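Local coordinates for protein PspGI restriction endonuclease (Pyrococcus sp. GI-H, PDB 3BM3) that probably cleaves DNA as a type II site-specific restriction endonuclease, and binds its substrate DNA, at residues Ser152-Val163 with Glu184-Asp193. The protein carries 2 engineered substitutions. Residues are numbered along the deposited sequence; the frame is centred on the assembly and turned at random.
With nucleotides of chain A.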
loop_
_atom_site.group_PDB
_atom_site.type_symbol
_atom_site.label_atom_id
_atom_site.label_comp_id
_atom_site.label_asym_id
_atom_site.label_seq_id
_atom_site.Cartn_x
_atom_site.Cartn_y
_atom_site.Cartn_z
ATOM N N SER C 152 3.074 19.997 -18.349
ATOM C CA SER C 152 3.491 21.052 -17.430
ATOM C C SER C 152 2.351 21.965 -16.996
ATOM O O SER C 152 2.511 22.707 -16.043
ATOM C CB SER C 152 4.615 21.899 -18.026
ATOM O OG SER C 152 4.163 22.618 -19.140
ATOM N N SER C 153 1.215 21.877 -17.691
ATOM C CA SER C 153 0.096 22.797 -17.536
ATOM C C SER C 153 -0.989 22.234 -16.637
ATOM O O SER C 153 -1.966 22.903 -16.358
ATOM C CB SER C 153 -0.514 23.143 -18.892
ATOM O OG SER C 153 -1.207 22.031 -19.459
ATOM N N ALA C 154 -0.820 20.982 -16.213
ATOM C CA ALA C 154 -1.827 20.283 -15.387
ATOM C C ALA C 154 -1.177 19.837 -14.088
ATOM O O ALA C 154 0.056 19.734 -13.978
ATOM C CB ALA C 154 -2.375 19.062 -16.116
ATOM N N ILE C 155 -2.036 19.558 -13.116
ATOM C CA ILE C 155 -1.597 19.056 -11.830
ATOM C C ILE C 155 -2.146 17.658 -11.676
ATOM O O ILE C 155 -3.334 17.446 -11.873
ATOM C CB ILE C 155 -2.084 19.904 -10.658
ATOM C CG1 ILE C 155 -1.895 21.389 -10.925
ATOM C CG2 ILE C 155 -1.388 19.454 -9.356
ATOM C CD1 ILE C 155 -2.601 22.283 -9.865
ATOM N N LEU C 156 -1.270 16.727 -11.297
ATOM C CA LEU C 156 -1.674 15.401 -10.914
ATOM C C LEU C 156 -1.638 15.388 -9.396
ATOM O O LEU C 156 -0.631 15.759 -8.768
ATOM C CB LEU C 156 -0.714 14.364 -11.461
ATOM C CG LEU C 156 -0.415 14.549 -12.935
ATOM C CD1 LEU C 156 0.481 13.448 -13.412
ATOM C CD2 LEU C 156 -1.730 14.588 -13.710
ATOM N N ILE C 157 -2.746 14.953 -8.814
ATOM C CA ILE C 157 -2.859 14.920 -7.372
ATOM C C ILE C 157 -3.209 13.525 -6.936
ATOM O O ILE C 157 -4.205 12.955 -7.421
ATOM C CB ILE C 157 -3.923 15.863 -6.851
ATOM C CG1 ILE C 157 -3.681 17.275 -7.388
ATOM C CG2 ILE C 157 -3.866 15.859 -5.314
ATOM C CD1 ILE C 157 -4.676 18.352 -6.911
ATOM N N THR C 158 -2.379 12.970 -6.066
ATOM C CA THR C 158 -2.639 11.683 -5.457
ATOM C C THR C 158 -3.111 11.996 -4.044
ATOM O O THR C 158 -2.564 12.876 -3.382
ATOM C CB THR C 158 -1.389 10.767 -5.477
ATOM O OG1 THR C 158 -1.040 10.468 -6.838
ATOM C CG2 THR C 158 -1.680 9.464 -4.738
ATOM N N VAL C 159 -4.172 11.320 -3.611
ATOM C CA VAL C 159 -4.799 11.610 -2.374
ATOM C C VAL C 159 -4.901 10.309 -1.583
ATOM O O VAL C 159 -5.305 9.291 -2.132
ATOM C CB VAL C 159 -6.166 12.185 -2.649
ATOM C CG1 VAL C 159 -7.002 12.218 -1.423
ATOM C CG2 VAL C 159 -6.021 13.581 -3.262
ATOM N N LYS C 160 -4.473 10.350 -0.333
ATOM C CA LYS C 160 -4.627 9.232 0.605
ATOM C C LYS C 160 -5.148 9.715 1.936
ATOM O O LYS C 160 -4.885 10.840 2.299
ATOM C CB LYS C 160 -3.307 8.487 0.805
ATOM C CG LYS C 160 -2.864 7.794 -0.450
ATOM C CD LYS C 160 -1.690 6.928 -0.235
ATOM C CE LYS C 160 -1.172 6.432 -1.567
ATOM N NZ LYS C 160 -2.146 5.632 -2.279
ATOM N N ARG C 161 -5.898 8.864 2.631
ATOM C CA ARG C 161 -6.382 9.183 3.957
ATOM C C ARG C 161 -5.208 8.873 4.881
ATOM O O ARG C 161 -4.240 9.650 4.920
ATOM C CB ARG C 161 -7.653 8.418 4.255
ATOM C CG ARG C 161 -8.316 8.787 5.547
ATOM C CD ARG C 161 -9.592 8.009 5.671
ATOM N NE ARG C 161 -10.283 8.284 6.921
ATOM C CZ ARG C 161 -9.948 7.803 8.119
ATOM N NH1 ARG C 161 -8.854 7.063 8.293
ATOM N NH2 ARG C 161 -10.662 8.124 9.188
ATOM N N LYS C 162 -5.275 7.799 5.650
ATOM C CA LYS C 162 -4.054 7.352 6.316
ATOM C C LYS C 162 -3.079 6.810 5.266
ATOM O O LYS C 162 -3.477 6.214 4.277
ATOM C CB LYS C 162 -4.323 6.362 7.416
ATOM C CG LYS C 162 -4.986 7.061 8.570
ATOM C CD LYS C 162 -5.466 6.105 9.635
ATOM C CE LYS C 162 -6.003 6.877 10.879
ATOM N NZ LYS C 162 -6.493 6.017 11.989
ATOM N N VAL C 163 -1.797 7.021 5.525
ATOM C CA VAL C 163 -0.758 6.828 4.536
ATOM C C VAL C 163 0.052 5.546 4.776
ATOM O O VAL C 163 0.345 4.826 3.819
ATOM C CB VAL C 163 0.158 8.067 4.458
ATOM C CG1 VAL C 163 1.326 7.826 3.521
ATOM C CG2 VAL C 163 -0.693 9.342 4.073
ATOM N N GLU C 184 8.808 17.628 -16.147
ATOM C CA GLU C 184 8.024 18.861 -16.071
ATOM C C GLU C 184 6.575 18.632 -15.606
ATOM O O GLU C 184 5.779 19.578 -15.500
ATOM C CB GLU C 184 8.061 19.595 -17.428
ATOM C CG GLU C 184 6.918 19.281 -18.413
ATOM C CD GLU C 184 7.005 17.942 -19.140
ATOM O OE1 GLU C 184 7.876 17.091 -18.827
ATOM O OE2 GLU C 184 6.173 17.767 -20.070
ATOM N N ILE C 185 6.227 17.387 -15.316
ATOM C CA ILE C 185 4.922 17.154 -14.718
ATOM C C ILE C 185 4.871 17.799 -13.330
ATOM O O ILE C 185 5.911 18.104 -12.724
ATOM C CB ILE C 185 4.566 15.673 -14.639
ATOM C CG1 ILE C 185 5.408 14.932 -13.591
ATOM C CG2 ILE C 185 4.665 15.025 -16.006
ATOM C CD1 ILE C 185 4.891 13.496 -13.359
ATOM N N ASN C 186 3.644 18.028 -12.864
ATOM C CA ASN C 186 3.370 18.566 -11.551
ATOM C C ASN C 186 2.619 17.479 -10.805
ATOM O O ASN C 186 1.501 17.154 -11.138
ATOM C CB ASN C 186 2.525 19.802 -11.672
ATOM C CG ASN C 186 3.209 20.869 -12.472
ATOM O OD1 ASN C 186 4.225 21.388 -12.059
ATOM N ND2 ASN C 186 2.682 21.148 -13.659
ATOM N N PHE C 187 3.271 16.919 -9.809
ATOM C CA PHE C 187 2.710 15.775 -9.109
ATOM C C PHE C 187 2.685 16.112 -7.638
ATOM O O PHE C 187 3.751 16.322 -7.033
ATOM C CB PHE C 187 3.580 14.554 -9.347
ATOM C CG PHE C 187 2.952 13.285 -8.897
ATOM C CD1 PHE C 187 2.326 12.457 -9.796
ATOM C CD2 PHE C 187 2.985 12.923 -7.559
ATOM C CE1 PHE C 187 1.731 11.280 -9.381
ATOM C CE2 PHE C 187 2.386 11.750 -7.141
ATOM C CZ PHE C 187 1.785 10.935 -8.046
ATOM N N TRP C 188 1.473 16.204 -7.075
ATOM C CA TRP C 188 1.314 16.634 -5.706
ATOM C C TRP C 188 0.705 15.495 -4.915
ATOM O O TRP C 188 -0.142 14.783 -5.412
ATOM C CB TRP C 188 0.412 17.865 -5.589
ATOM C CG TRP C 188 0.889 19.082 -6.314
ATOM C CD1 TRP C 188 2.020 19.223 -7.042
ATOM C CD2 TRP C 188 0.198 20.335 -6.405
ATOM N NE1 TRP C 188 2.082 20.484 -7.593
ATOM C CE2 TRP C 188 0.988 21.191 -7.189
ATOM C CE3 TRP C 188 -0.979 20.834 -5.843
ATOM C CZ2 TRP C 188 0.610 22.503 -7.454
ATOM C CZ3 TRP C 188 -1.362 22.136 -6.141
ATOM C CH2 TRP C 188 -0.561 22.948 -6.908
ATOM N N PHE C 189 1.149 15.357 -3.678
ATOM C CA PHE C 189 0.660 14.307 -2.808
ATOM C C PHE C 189 -0.100 14.956 -1.687
ATOM O O PHE C 189 0.371 15.892 -1.031
ATOM C CB PHE C 189 1.834 13.560 -2.201
ATOM C CG PHE C 189 1.440 12.483 -1.238
ATOM C CD1 PHE C 189 1.211 11.193 -1.700
ATOM C CD2 PHE C 189 1.262 12.755 0.085
ATOM C CE1 PHE C 189 0.798 10.193 -0.822
ATOM C CE2 PHE C 189 0.856 11.746 0.963
ATOM C CZ PHE C 189 0.652 10.481 0.505
ATOM N N VAL C 190 -1.254 14.377 -1.405
ATOM C CA VAL C 190 -2.086 14.797 -0.294
ATOM C C VAL C 190 -2.336 13.594 0.614
ATOM O O VAL C 190 -2.817 12.578 0.152
ATOM C CB VAL C 190 -3.456 15.305 -0.783
ATOM C CG1 VAL C 190 -4.322 15.674 0.384
ATOM C CG2 VAL C 190 -3.288 16.432 -1.751
ATOM N N GLY C 191 -2.008 13.758 1.891
ATOM C CA GLY C 191 -2.273 12.754 2.887
ATOM C C GLY C 191 -3.155 13.396 3.908
ATOM O O GLY C 191 -3.116 14.620 4.099
ATOM N N PHE C 192 -4.019 12.617 4.514
ATOM C CA PHE C 192 -4.916 13.156 5.511
ATOM C C PHE C 192 -4.686 12.353 6.791
ATOM O O PHE C 192 -5.557 11.650 7.292
ATOM C CB PHE C 192 -6.350 13.078 5.014
ATOM C CG PHE C 192 -7.225 14.177 5.549
ATOM C CD1 PHE C 192 -6.923 15.474 5.275
ATOM C CD2 PHE C 192 -8.346 13.891 6.309
ATOM C CE1 PHE C 192 -7.695 16.516 5.789
ATOM C CE2 PHE C 192 -9.126 14.919 6.797
ATOM C CZ PHE C 192 -8.793 16.230 6.498
ATOM N N ASP C 193 -3.464 12.482 7.294
ATOM C CA ASP C 193 -2.909 11.546 8.262
ATOM C C ASP C 193 -2.114 12.330 9.245
ATOM O O ASP C 193 -1.090 12.915 8.918
ATOM C CB ASP C 193 -2.038 10.491 7.544
ATOM C CG ASP C 193 -1.580 9.372 8.445
ATOM O OD1 ASP C 193 -1.571 9.556 9.677
ATOM O OD2 ASP C 193 -1.181 8.311 7.901
ATOM P P DA A 6 -7.787 4.432 6.702
ATOM O OP1 DA A 6 -7.096 5.691 6.307
ATOM O OP2 DA A 6 -7.837 4.051 8.140
ATOM O "O5'" DA A 6 -9.261 4.530 6.113
ATOM C "C5'" DA A 6 -10.259 3.608 6.522
ATOM C "C4'" DA A 6 -10.980 4.162 7.721
ATOM O "O4'" DA A 6 -11.847 5.259 7.343
ATOM C "C3'" DA A 6 -11.868 3.149 8.443
ATOM O "O3'" DA A 6 -11.543 3.192 9.826
ATOM C "C2'" DA A 6 -13.277 3.661 8.197
ATOM C "C1'" DA A 6 -13.037 5.148 8.098
ATOM N N9 DA A 6 -14.081 5.919 7.422
ATOM C C8 DA A 6 -14.151 7.286 7.354
ATOM N N7 DA A 6 -15.197 7.731 6.706
ATOM C C5 DA A 6 -15.862 6.580 6.314
ATOM C C6 DA A 6 -17.051 6.381 5.596
ATOM N N6 DA A 6 -17.803 7.380 5.123
ATOM N N1 DA A 6 -17.448 5.109 5.378
ATOM C C2 DA A 6 -16.690 4.113 5.857
ATOM N N3 DA A 6 -15.553 4.174 6.547
ATOM C C4 DA A 6 -15.187 5.453 6.746
ATOM P P DC A 5 -6.815 5.601 0.774
ATOM O OP1 DC A 5 -7.213 6.899 1.343
ATOM O OP2 DC A 5 -5.501 5.451 0.094
ATOM O "O5'" DC A 5 -6.890 4.523 1.942
ATOM C "C5'" DC A 5 -8.086 4.378 2.689
ATOM C "C4'" DC A 5 -7.942 3.223 3.649
ATOM O "O4'" DC A 5 -7.732 2.036 2.863
ATOM C "C3'" DC A 5 -6.736 3.354 4.578
ATOM O "O3'" DC A 5 -7.152 3.192 5.927
ATOM C "C2'" DC A 5 -5.801 2.232 4.169
ATOM C "C1'" DC A 5 -6.702 1.257 3.439
ATOM N N1 DC A 5 -6.009 0.557 2.356
ATOM C C2 DC A 5 -6.118 -0.827 2.269
ATOM O O2 DC A 5 -6.874 -1.415 3.058
ATOM N N3 DC A 5 -5.411 -1.490 1.324
ATOM C C4 DC A 5 -4.637 -0.807 0.471
ATOM N N4 DC A 5 -3.928 -1.497 -0.424
ATOM C C5 DC A 5 -4.552 0.612 0.507
ATOM C C6 DC A 5 -5.245 1.248 1.454
HETATM O O HOH W 1 1.515 17.409 -14.595
#
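Ile155 packs on Trp188 in the buried part of the contact. CG2 of Ile155 lies over the indole face, 3.6 Å from the centroid of the five-membered ring. With CG1 beside the backbone N (chi1 -45°), CG2 stands anti to that N and over the ring, while CD1 reaches the six-membered ring. On the same side of the sheet, Ile157 CG2 touches Val190 CG2 at 3.7 Å, and helix 249-259 packs on Trp188 and Val190. Between the strands run backbone bonds, mostly straight, among them Trp188 N to Leu156 O at 2.7 Å. The two strands are parallel neighbours in a beta-alpha-beta unit closed by helix 167-181, part of the mixed sheet of a PDDEXK-clan nuclease. The Ser152 and Glu184 end is looser and partly exposed. There ND2 of Asn186 bonds Ala154 O at 164° and Ser152 O at a bent 132°, from above the latter's carbonyl plane. The other end is held to DNA of chain A: Arg161 N bonds DC5 OP1, and Lys162 N and Arg161 NH1 both bond DA6 OP1. Arg161 NE pairs with Glu60. With an alanine in place of Arg161, Glu60 would probably lose its mate and the DA6 phosphate its NH1 bond, though the backbone bonds could stay. Asp193 OD2 accepts a hydrogen bond from Val163 N at 2.8 Å.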